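Tyrosine--tRNA ligase (PDB 2CYA) probably activates tyrosine with ATP to form tyrosyl-adenylate and then transfers the tyrosyl group to the acceptor end of tRNA(Tyr). Local coordinates at residues A[210-218]-A[273-283]. Residues are numbered along the deposited sequence; the frame is centred on the assembly and turned at random.
Sequences HTPIISSLQ and GNPVLEIARYI
Where the chain leaves the last parallel strand of the class I synthetase Rossmann fold and runs toward the KMSKS motif, P212, I214 and S215 lie along one side of helix 275-284. P212 sets its CB-CG edge on a face of Y282, with CG 3.4 Å from the ring centroid and 3° off the normal, a CH-pi contact that suits proline's mildly polarised C-H groups. R281 CG lies over the rim of the opposite face, and V54 of helix 51-64 touches both residues. Replacing Y282 by an alanine is likely to strip P212 of its aromatic partner and open a gap beside V54. One turn back, E278 reaches across to the loop: its chain is extended beyond CG (chi2 179°), and OE1 takes the S215 N-H on its syn side at 2.8 Å, nearly straight at 172°. Serine suits the place because its short hydroxyl also approaches this carboxylate, though weakly. I214 points CD1 between I279 and I283, tightly against I283 CD1 at 3.4 Å. P275 has no N-H to offer, and the first helical turn calls for none; its CG packs 3.1 Å from S216 O. Backbone hydrogen bonds of I214 to M239 and S216 to V237 tie this linker to the KMSKS loop, joining Rossmann fold and catalytic loop as in class I synthetases.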
loop_
_atom_site.group_PDB
_atom_site.type_symbol
_atom_site.label_atom_id
_atom_site.label_comp_id
_atom_site.label_asym_id
_atom_site.label_seq_id
_atom_site.Cartn_x
_atom_site.Cartn_y
_atom_site.Cartn_z
ATOM N N HIS A 210 -23.634 1.869 11.351
ATOM C CA HIS A 210 -23.908 0.757 10.460
ATOM C C HIS A 210 -25.375 0.483 10.141
ATOM O O HIS A 210 -26.214 0.346 11.043
ATOM C CB HIS A 210 -23.243 -0.496 11.042
ATOM C CG HIS A 210 -21.772 -0.326 11.269
ATOM N ND1 HIS A 210 -21.123 -0.808 12.383
ATOM C CD2 HIS A 210 -20.829 0.321 10.536
ATOM C CE1 HIS A 210 -19.847 -0.465 12.331
ATOM N NE2 HIS A 210 -19.642 0.220 11.218
ATOM N N THR A 211 -25.651 0.394 8.841
ATOM C CA THR A 211 -26.973 0.114 8.316
ATOM C C THR A 211 -27.122 -1.391 8.057
ATOM O O THR A 211 -26.135 -2.100 7.848
ATOM C CB THR A 211 -27.204 0.872 6.997
ATOM O OG1 THR A 211 -26.148 0.574 6.079
ATOM C CG2 THR A 211 -27.234 2.366 7.259
ATOM N N PRO A 212 -28.365 -1.895 8.085
ATOM C CA PRO A 212 -28.630 -3.319 7.854
ATOM C C PRO A 212 -28.406 -3.743 6.400
ATOM O O PRO A 212 -28.584 -2.962 5.473
ATOM C CB PRO A 212 -30.094 -3.472 8.292
ATOM C CG PRO A 212 -30.683 -2.139 7.925
ATOM C CD PRO A 212 -29.608 -1.162 8.391
ATOM N N ILE A 213 -28.016 -4.993 6.215
ATOM C CA ILE A 213 -27.769 -5.532 4.888
ATOM C C ILE A 213 -28.897 -6.502 4.574
ATOM O O ILE A 213 -28.962 -7.578 5.173
ATOM C CB ILE A 213 -26.410 -6.288 4.856
ATOM C CG1 ILE A 213 -25.261 -5.285 5.034
ATOM C CG2 ILE A 213 -26.256 -7.071 3.548
ATOM C CD1 ILE A 213 -23.910 -5.928 5.279
ATOM N N ILE A 214 -29.786 -6.120 3.653
ATOM C CA ILE A 214 -30.907 -6.972 3.255
ATOM C C ILE A 214 -30.420 -8.326 2.715
ATOM O O ILE A 214 -29.520 -8.387 1.873
ATOM C CB ILE A 214 -31.772 -6.288 2.177
ATOM C CG1 ILE A 214 -32.571 -5.146 2.808
ATOM C CG2 ILE A 214 -32.706 -7.306 1.524
ATOM C CD1 ILE A 214 -33.594 -4.536 1.885
ATOM N N SER A 215 -31.030 -9.405 3.200
ATOM C CA SER A 215 -30.660 -10.758 2.789
ATOM C C SER A 215 -31.072 -11.130 1.364
ATOM O O SER A 215 -31.881 -10.459 0.729
ATOM C CB SER A 215 -31.272 -11.780 3.753
ATOM O OG SER A 215 -30.897 -11.512 5.093
ATOM N N SER A 216 -30.490 -12.217 0.876
ATOM C CA SER A 216 -30.791 -12.740 -0.446
ATOM C C SER A 216 -32.242 -13.209 -0.433
ATOM O O SER A 216 -32.738 -13.655 0.599
ATOM C CB SER A 216 -29.877 -13.935 -0.749
ATOM O OG SER A 216 -30.193 -14.523 -1.997
ATOM N N LEU A 217 -32.924 -13.105 -1.569
ATOM C CA LEU A 217 -34.310 -13.555 -1.643
ATOM C C LEU A 217 -34.377 -15.089 -1.622
ATOM O O LEU A 217 -35.417 -15.662 -1.313
ATOM C CB LEU A 217 -34.983 -13.041 -2.923
ATOM C CG LEU A 217 -35.082 -11.536 -3.179
ATOM C CD1 LEU A 217 -35.562 -11.309 -4.601
ATOM C CD2 LEU A 217 -36.018 -10.881 -2.182
ATOM N N GLN A 218 -33.263 -15.744 -1.940
ATOM C CA GLN A 218 -33.213 -17.206 -1.980
ATOM C C GLN A 218 -33.542 -17.900 -0.652
ATOM O O GLN A 218 -34.487 -18.696 -0.586
ATOM C CB GLN A 218 -31.847 -17.680 -2.499
ATOM C CG GLN A 218 -30.663 -17.421 -1.573
ATOM C CD GLN A 218 -29.321 -17.608 -2.276
ATOM O OE1 GLN A 218 -29.124 -18.576 -3.016
ATOM N NE2 GLN A 218 -28.389 -16.684 -2.040
ATOM N N GLY A 273 -34.107 -13.485 9.402
ATOM C CA GLY A 273 -33.698 -14.026 8.115
ATOM C C GLY A 273 -34.699 -13.850 6.982
ATOM O O GLY A 273 -34.408 -14.198 5.837
ATOM N N ASN A 274 -35.875 -13.317 7.299
ATOM C CA ASN A 274 -36.930 -13.095 6.318
ATOM C C ASN A 274 -36.656 -11.801 5.527
ATOM O O ASN A 274 -36.863 -10.698 6.039
ATOM C CB ASN A 274 -38.274 -12.993 7.044
ATOM C CG ASN A 274 -39.451 -12.924 6.094
ATOM O OD1 ASN A 274 -39.306 -12.520 4.937
ATOM N ND2 ASN A 274 -40.634 -13.308 6.582
ATOM N N PRO A 275 -36.197 -11.926 4.268
ATOM C CA PRO A 275 -35.883 -10.787 3.389
ATOM C C PRO A 275 -37.110 -9.951 3.014
ATOM O O PRO A 275 -37.015 -8.734 2.835
ATOM C CB PRO A 275 -35.266 -11.443 2.151
ATOM C CG PRO A 275 -34.892 -12.839 2.611
ATOM C CD PRO A 275 -36.002 -13.197 3.557
ATOM N N VAL A 276 -38.257 -10.612 2.891
ATOM C CA VAL A 276 -39.489 -9.932 2.538
ATOM C C VAL A 276 -39.853 -8.941 3.627
ATOM O O VAL A 276 -40.269 -7.814 3.345
ATOM C CB VAL A 276 -40.645 -10.936 2.329
ATOM C CG1 VAL A 276 -41.902 -10.195 1.892
ATOM C CG2 VAL A 276 -40.238 -11.967 1.273
ATOM N N LEU A 277 -39.688 -9.357 4.874
ATOM C CA LEU A 277 -39.979 -8.471 5.992
ATOM C C LEU A 277 -38.913 -7.363 6.079
ATOM O O LEU A 277 -39.236 -6.213 6.356
ATOM C CB LEU A 277 -40.042 -9.267 7.305
ATOM C CG LEU A 277 -41.381 -9.950 7.596
ATOM C CD1 LEU A 277 -41.355 -10.596 8.979
ATOM C CD2 LEU A 277 -42.492 -8.902 7.548
ATOM N N GLU A 278 -37.654 -7.710 5.835
ATOM C CA GLU A 278 -36.575 -6.724 5.871
ATOM C C GLU A 278 -36.855 -5.631 4.845
ATOM O O GLU A 278 -36.669 -4.454 5.125
ATOM C CB GLU A 278 -35.228 -7.373 5.540
ATOM C CG GLU A 278 -34.802 -8.451 6.521
ATOM C CD GLU A 278 -33.479 -9.095 6.146
ATOM O OE1 GLU A 278 -33.192 -9.246 4.937
ATOM O OE2 GLU A 278 -32.728 -9.463 7.067
ATOM N N ILE A 279 -37.291 -6.023 3.650
ATOM C CA ILE A 279 -37.599 -5.037 2.621
ATOM C C ILE A 279 -38.711 -4.116 3.130
ATOM O O ILE A 279 -38.636 -2.889 2.988
ATOM C CB ILE A 279 -38.051 -5.719 1.325
ATOM C CG1 ILE A 279 -36.850 -6.405 0.672
ATOM C CG2 ILE A 279 -38.766 -4.708 0.412
ATOM C CD1 ILE A 279 -37.188 -7.268 -0.508
ATOM N N ALA A 280 -39.734 -4.703 3.740
ATOM C CA ALA A 280 -40.849 -3.903 4.254
ATOM C C ALA A 280 -40.358 -2.933 5.313
ATOM O O ALA A 280 -40.674 -1.744 5.289
ATOM C CB ALA A 280 -41.925 -4.806 4.849
ATOM N N ARG A 281 -39.567 -3.444 6.242
ATOM C CA ARG A 281 -39.056 -2.616 7.316
ATOM C C ARG A 281 -38.015 -1.556 6.914
ATOM O O ARG A 281 -38.149 -0.379 7.258
ATOM C CB ARG A 281 -38.448 -3.496 8.410
ATOM C CG ARG A 281 -37.930 -2.673 9.586
ATOM C CD ARG A 281 -37.188 -3.512 10.615
ATOM N NE ARG A 281 -36.649 -2.675 11.679
ATOM C CZ ARG A 281 -35.880 -3.117 12.670
ATOM N NH1 ARG A 281 -35.553 -4.402 12.737
ATOM N NH2 ARG A 281 -35.426 -2.270 13.587
ATOM N N TYR A 282 -36.986 -1.975 6.191
ATOM C CA TYR A 282 -35.899 -1.072 5.837
ATOM C C TYR A 282 -36.063 -0.195 4.609
ATOM O O TYR A 282 -35.410 0.838 4.497
ATOM C CB TYR A 282 -34.604 -1.871 5.727
ATOM C CG TYR A 282 -34.225 -2.551 7.028
ATOM C CD1 TYR A 282 -34.264 -1.848 8.232
ATOM C CD2 TYR A 282 -33.844 -3.898 7.059
ATOM C CE1 TYR A 282 -33.934 -2.462 9.436
ATOM C CE2 TYR A 282 -33.520 -4.519 8.261
ATOM C CZ TYR A 282 -33.562 -3.786 9.445
ATOM O OH TYR A 282 -33.177 -4.353 10.642
ATOM N N ILE A 283 -36.927 -0.603 3.691
ATOM C CA ILE A 283 -37.147 0.159 2.492
ATOM C C ILE A 283 -38.553 0.778 2.396
ATOM O O ILE A 283 -38.687 1.993 2.249
ATOM C CB ILE A 283 -36.880 -0.715 1.260
ATOM C CG1 ILE A 283 -35.414 -1.152 1.247
ATOM C CG2 ILE A 283 -37.214 0.055 0.003
ATOM C CD1 ILE A 283 -35.070 -2.085 0.116
#